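Local structure of PA0833-PD protein (Pseudomonas aeruginosa PAO1, 6JFW) at residues A7-Q12 against I27-P32; S92-L97 against T105-R110. The protein probably binds peptidoglycan through its periplasmic OmpA C-like domain, the part described here, and so may link the outer membrane to the cell wall. All blocks are in the same frame, centred on the assembly; numbering follows the deposited sequence.

Contact 1: residues A7-Q12 against I27-P32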
loop_
_atom_site.group_PDB
_atom_site.type_symbol
_atom_site.label_atom_id
_atom_site.label_comp_id
_atom_site.label_asym_id
_atom_site.label_seq_id
_atom_site.Cartn_x
_atom_site.Cartn_y
_atom_site.Cartn_z
ATOM N N ALA A 7 0.897 -1.119 16.894
ATOM C CA ALA A 7 0.068 -2.124 17.550
ATOM C C ALA A 7 -1.394 -1.982 17.148
ATOM O O ALA A 7 -2.097 -2.985 16.975
ATOM C CB ALA A 7 0.221 -2.025 19.067
ATOM N N GLU A 8 -1.870 -0.746 16.998
ATOM C CA GLU A 8 -3.236 -0.538 16.535
ATOM C C GLU A 8 -3.416 -1.033 15.107
ATOM O O GLU A 8 -4.454 -1.612 14.767
ATOM C CB GLU A 8 -3.604 0.937 16.646
ATOM C CG GLU A 8 -4.211 1.328 17.973
ATOM C CD GLU A 8 -4.197 2.823 18.190
ATOM O OE1 GLU A 8 -3.704 3.263 19.249
ATOM O OE2 GLU A 8 -4.662 3.563 17.299
ATOM N N LEU A 9 -2.411 -0.820 14.256
ATOM C CA LEU A 9 -2.504 -1.287 12.877
ATOM C C LEU A 9 -2.486 -2.809 12.802
ATOM O O LEU A 9 -3.254 -3.403 12.036
ATOM C CB LEU A 9 -1.371 -0.688 12.045
ATOM C CG LEU A 9 -1.612 0.775 11.677
ATOM C CD1 LEU A 9 -0.364 1.412 11.094
ATOM C CD2 LEU A 9 -2.773 0.870 10.703
ATOM N N ARG A 10 -1.625 -3.457 13.590
ATOM C CA ARG A 10 -1.581 -4.916 13.586
ATOM C C ARG A 10 -2.928 -5.509 13.974
ATOM O O ARG A 10 -3.374 -6.496 13.379
ATOM C CB ARG A 10 -0.486 -5.419 14.526
ATOM C CG ARG A 10 0.890 -5.324 13.917
ATOM C CD ARG A 10 1.966 -5.971 14.766
ATOM N NE ARG A 10 3.277 -5.542 14.293
ATOM C CZ ARG A 10 3.870 -6.020 13.204
ATOM N NH1 ARG A 10 3.280 -6.963 12.479
ATOM N NH2 ARG A 10 5.055 -5.555 12.840
ATOM N N ARG A 11 -3.596 -4.912 14.961
ATOM C CA ARG A 11 -4.904 -5.411 15.367
ATOM C C ARG A 11 -5.926 -5.249 14.248
ATOM O O ARG A 11 -6.632 -6.200 13.895
ATOM C CB ARG A 11 -5.368 -4.693 16.634
ATOM C CG ARG A 11 -6.570 -5.345 17.284
ATOM C CD ARG A 11 -6.431 -5.387 18.794
ATOM N NE ARG A 11 -7.514 -6.151 19.407
ATOM C CZ ARG A 11 -7.341 -7.257 20.123
ATOM N NH1 ARG A 11 -6.121 -7.732 20.334
ATOM N NH2 ARG A 11 -8.390 -7.885 20.635
ATOM N N GLN A 12 -6.007 -4.048 13.665
ATOM C CA GLN A 12 -7.005 -3.788 12.631
ATOM C C GLN A 12 -6.773 -4.624 11.380
ATOM O O GLN A 12 -7.737 -5.016 10.713
ATOM C CB GLN A 12 -7.010 -2.309 12.256
ATOM C CG GLN A 12 -7.560 -1.373 13.309
ATOM C CD GLN A 12 -7.381 0.076 12.911
ATOM O OE1 GLN A 12 -6.291 0.488 12.516
ATOM N NE2 GLN A 12 -8.453 0.853 12.995
ATOM N N ILE A 27 6.943 2.519 9.653
ATOM C CA ILE A 27 5.980 1.431 9.547
ATOM C C ILE A 27 5.632 1.269 8.075
ATOM O O ILE A 27 5.321 2.254 7.396
ATOM C CB ILE A 27 4.714 1.703 10.378
ATOM C CG1 ILE A 27 5.071 1.941 11.846
ATOM C CG2 ILE A 27 3.723 0.553 10.238
ATOM C CD1 ILE A 27 3.881 2.324 12.703
ATOM N N LYS A 28 5.691 0.036 7.582
ATOM C CA LYS A 28 5.354 -0.270 6.198
ATOM C C LYS A 28 4.196 -1.254 6.161
ATOM O O LYS A 28 4.216 -2.269 6.866
ATOM C CB LYS A 28 6.555 -0.846 5.445
ATOM C CG LYS A 28 6.227 -1.291 4.030
ATOM C CD LYS A 28 7.360 -2.101 3.434
ATOM C CE LYS A 28 8.560 -1.235 3.112
ATOM N NZ LYS A 28 9.729 -2.068 2.724
ATOM N N LEU A 29 3.197 -0.953 5.340
ATOM C CA LEU A 29 2.044 -1.820 5.136
ATOM C C LEU A 29 2.106 -2.386 3.723
ATOM O O LEU A 29 2.098 -1.627 2.749
ATOM C CB LEU A 29 0.742 -1.050 5.357
ATOM C CG LEU A 29 0.681 -0.288 6.682
ATOM C CD1 LEU A 29 -0.385 0.790 6.645
ATOM C CD2 LEU A 29 0.430 -1.248 7.828
ATOM N N ILE A 30 2.182 -3.711 3.616
ATOM C CA ILE A 30 2.181 -4.401 2.330
ATOM C C ILE A 30 0.754 -4.817 2.018
ATOM O O ILE A 30 0.154 -5.605 2.757
ATOM C CB ILE A 30 3.102 -5.630 2.337
ATOM C CG1 ILE A 30 4.503 -5.267 2.827
ATOM C CG2 ILE A 30 3.155 -6.247 0.939
ATOM C CD1 ILE A 30 5.285 -4.456 1.855
ATOM N N MET A 31 0.216 -4.306 0.917
ATOM C CA MET A 31 -1.126 -4.668 0.479
ATOM C C MET A 31 -1.029 -5.475 -0.808
ATOM O O MET A 31 -0.804 -4.901 -1.886
ATOM C CB MET A 31 -1.974 -3.408 0.280
ATOM C CG MET A 31 -2.077 -2.580 1.562
ATOM S SD MET A 31 -2.686 -0.891 1.385
ATOM C CE MET A 31 -3.639 -1.007 -0.120
ATOM N N PRO A 32 -1.166 -6.801 -0.752
ATOM C CA PRO A 32 -0.992 -7.615 -1.961
ATOM C C PRO A 32 -2.046 -7.288 -3.005
ATOM O O PRO A 32 -3.197 -6.982 -2.685
ATOM C CB PRO A 32 -1.140 -9.055 -1.452
ATOM C CG PRO A 32 -0.999 -8.974 0.036
ATOM C CD PRO A 32 -1.494 -7.620 0.426
#
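A small, wholly apolar helix-on-sheet contact is made by Leu9 of helix 3-12 with Ile27 and Leu29 of strand 26-32, toward the edge of the sheet, next to the outermost strand 19-23. All three residues are buried, and together the two segments bury 109 Å². A single methyl group does the touching on the helix side. With chi2 at 169°, Leu9 CD1 is the branch that extends away from its own CA, and it rests over the pair formed by Ile27 CG2 and Leu29 CD2: it lies 4.3 Å from Ile27 CG2 and also 4.3 Å from Leu29 CD2. Ile27 and Leu29 are two positions apart and so put their side chains on the same face of the strand, where these two methyls stand 4.5 Å from each other under the leucine. The distances are those of relaxed van der Waals packing, with the backbones well apart, Leu9 CA to Leu29 CA being 9.0 Å. Leu9 is enclosed further by Leu55 and Ser58 of helix 49-61 and by Leu137 of the neighbouring strand 132-139. On the flanks of Leu9, Arg10 forms a salt bridge with Glu6, and Glu8 one with Lys4. This is the layered packing of an alpha/beta sandwich: an N-terminal helix lies beside helix 49-61 over the mixed sheet of the OmpA C-like fold, and Leu9 reaches down to the sheet.

Contact 2: residues S92-L97 against T105-R110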
loop_
_atom_site.group_PDB
_atom_site.type_symbol
_atom_site.label_atom_id
_atom_site.label_comp_id
_atom_site.label_asym_id
_atom_site.label_seq_id
_atom_site.Cartn_x
_atom_site.Cartn_y
_atom_site.Cartn_z
ATOM N N SER A 92 -5.299 4.924 -7.047
ATOM C CA SER A 92 -6.611 4.499 -6.573
ATOM C C SER A 92 -6.654 4.428 -5.054
ATOM O O SER A 92 -7.627 4.871 -4.431
ATOM C CB SER A 92 -6.965 3.140 -7.173
ATOM O OG SER A 92 -7.176 3.237 -8.569
ATOM N N VAL A 93 -5.613 3.863 -4.442
ATOM C CA VAL A 93 -5.557 3.766 -2.988
ATOM C C VAL A 93 -5.531 5.158 -2.367
ATOM O O VAL A 93 -6.258 5.445 -1.408
ATOM C CB VAL A 93 -4.338 2.930 -2.559
ATOM C CG1 VAL A 93 -4.172 2.957 -1.049
ATOM C CG2 VAL A 93 -4.476 1.501 -3.063
ATOM N N ALA A 94 -4.697 6.044 -2.916
ATOM C CA ALA A 94 -4.613 7.407 -2.401
ATOM C C ALA A 94 -5.931 8.148 -2.570
ATOM O O ALA A 94 -6.365 8.871 -1.666
ATOM C CB ALA A 94 -3.488 8.163 -3.103
ATOM N N GLY A 95 -6.576 7.990 -3.727
ATOM C CA GLY A 95 -7.862 8.637 -3.939
ATOM C C GLY A 95 -8.917 8.166 -2.957
ATOM O O GLY A 95 -9.725 8.962 -2.471
ATOM N N TYR A 96 -8.920 6.867 -2.648
ATOM C CA TYR A 96 -9.865 6.345 -1.666
ATOM C C TYR A 96 -9.600 6.936 -0.287
ATOM O O TYR A 96 -10.523 7.402 0.390
ATOM C CB TYR A 96 -9.788 4.819 -1.617
ATOM C CG TYR A 96 -10.886 4.186 -0.789
ATOM C CD1 TYR A 96 -10.751 4.040 0.586
ATOM C CD2 TYR A 96 -12.058 3.739 -1.384
ATOM C CE1 TYR A 96 -11.754 3.470 1.345
ATOM C CE2 TYR A 96 -13.066 3.166 -0.633
ATOM C CZ TYR A 96 -12.909 3.033 0.731
ATOM O OH TYR A 96 -13.909 2.463 1.483
ATOM N N LEU A 97 -8.337 6.921 0.145
ATOM C CA LEU A 97 -7.997 7.435 1.469
ATOM C C LEU A 97 -8.373 8.905 1.610
ATOM O O LEU A 97 -8.852 9.330 2.667
ATOM C CB LEU A 97 -6.507 7.231 1.741
ATOM C CG LEU A 97 -6.067 5.785 1.972
ATOM C CD1 LEU A 97 -4.549 5.680 1.986
ATOM C CD2 LEU A 97 -6.655 5.252 3.271
ATOM N N THR A 105 -2.591 16.622 1.517
ATOM C CA THR A 105 -1.252 17.182 1.653
ATOM C C THR A 105 -0.312 16.272 2.441
ATOM O O THR A 105 0.906 16.457 2.375
ATOM C CB THR A 105 -1.359 18.576 2.297
ATOM O OG1 THR A 105 -2.088 19.441 1.417
ATOM C CG2 THR A 105 0.007 19.205 2.561
ATOM N N ARG A 106 -0.832 15.272 3.150
ATOM C CA ARG A 106 0.028 14.324 3.845
ATOM C C ARG A 106 0.450 13.150 2.971
ATOM O O ARG A 106 1.290 12.351 3.399
ATOM C CB ARG A 106 -0.672 13.798 5.101
ATOM C CG ARG A 106 -0.816 14.833 6.198
ATOM C CD ARG A 106 -1.471 14.232 7.422
ATOM N NE ARG A 106 -0.725 13.083 7.926
ATOM C CZ ARG A 106 -1.231 12.177 8.753
ATOM N NH1 ARG A 106 -2.488 12.285 9.162
ATOM N NH2 ARG A 106 -0.487 11.160 9.167
ATOM N N LEU A 107 -0.093 13.041 1.763
ATOM C CA LEU A 107 0.087 11.877 0.908
ATOM C C LEU A 107 1.009 12.197 -0.259
ATOM O O LEU A 107 0.947 13.288 -0.833
ATOM C CB LEU A 107 -1.257 11.390 0.359
ATOM C CG LEU A 107 -2.099 10.388 1.147
ATOM C CD1 LEU A 107 -2.114 10.715 2.623
ATOM C CD2 LEU A 107 -3.509 10.381 0.593
ATOM N N SER A 108 1.861 11.238 -0.603
ATOM C CA SER A 108 2.571 11.230 -1.873
ATOM C C SER A 108 2.451 9.833 -2.463
ATOM O O SER A 108 2.362 8.845 -1.729
ATOM C CB SER A 108 4.048 11.623 -1.716
ATOM O OG SER A 108 4.778 10.634 -1.013
ATOM N N THR A 109 2.406 9.751 -3.791
ATOM C CA THR A 109 2.254 8.456 -4.439
ATOM C C THR A 109 3.246 8.310 -5.579
ATOM O O THR A 109 3.556 9.278 -6.281
ATOM C CB THR A 109 0.835 8.226 -4.980
ATOM O OG1 THR A 109 0.712 8.809 -6.282
ATOM C CG2 THR A 109 -0.203 8.831 -4.057
ATOM N N ARG A 110 3.737 7.085 -5.747
ATOM C CA ARG A 110 4.623 6.721 -6.838
ATOM C C ARG A 110 4.203 5.370 -7.385
ATOM O O ARG A 110 3.592 4.557 -6.684
ATOM C CB ARG A 110 6.083 6.644 -6.383
ATOM C CG ARG A 110 6.402 7.555 -5.226
ATOM C CD ARG A 110 7.856 7.445 -4.801
ATOM N NE ARG A 110 8.746 7.201 -5.927
ATOM C CZ ARG A 110 9.561 6.154 -6.015
ATOM N NH1 ARG A 110 10.335 6.004 -7.072
ATOM N NH2 ARG A 110 9.602 5.259 -5.042
#
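Ala94, Leu107 and Thr109 carry most of this contact, in which helix 79-99 lies against the edge strand 107-111. The axes of residues 92-97 and 107-110 run nearly antiparallel, at 162°, and approach to 9.3 Å, with Ala94 facing the strand. Ala94 CB meets the methyl of Thr109 head-on: Ala94 CB to Thr109 CG2 is 3.5 Å, tighter than usual for two carbons. The threonine's torsion brings this about, since CG2 lies anti to the carbonyl carbon while OG1 (chi1 85°) sits between the backbone N and that carbon. Helix and strand belong to the beta-alpha-beta unit formed by strand 65-72, helix 79-99 and strand 107-111, whose two strands are parallel neighbours; Ala94 also touches Ile69 on the first of them. Two positions before Thr109, on the same face of the strand, Leu107 also reaches Ala94. Its chi2 of 42° leaves CD2 as the extended branch, and this methyl lies 3.9 Å from Ala94 O and 4.3 Å from Ala94 CB. That carbonyl oxygen accepts a hydrogen bond from Thr98 OG1, whereas the methyl is merely in van der Waals contact with it. One turn along the helix, Leu97 contributes a looser touch, its CB 4.5 Å from Leu107 CD2, and its side chain also touches Ala56 and Phe59 of helix 49-61.

Contacts 1 and 2 have centres about 16 Å apart and draw on the same mixed sheet, contact 1 through strand 26-32 and contact 2 through the edge strand 107-111, with strands 132-139 and 65-72 lying between. They follow one another along the chain, yet their segments touch directly where Met31 CE packs 4.0 Å from Val93 CG2. Helix 49-61 is a second bridge, since it receives Leu9 from contact 1 and Leu97 from contact 2. Both contacts are packing within the periplasmic domain that carries the enlarged peptidoglycan binding pocket of this protein.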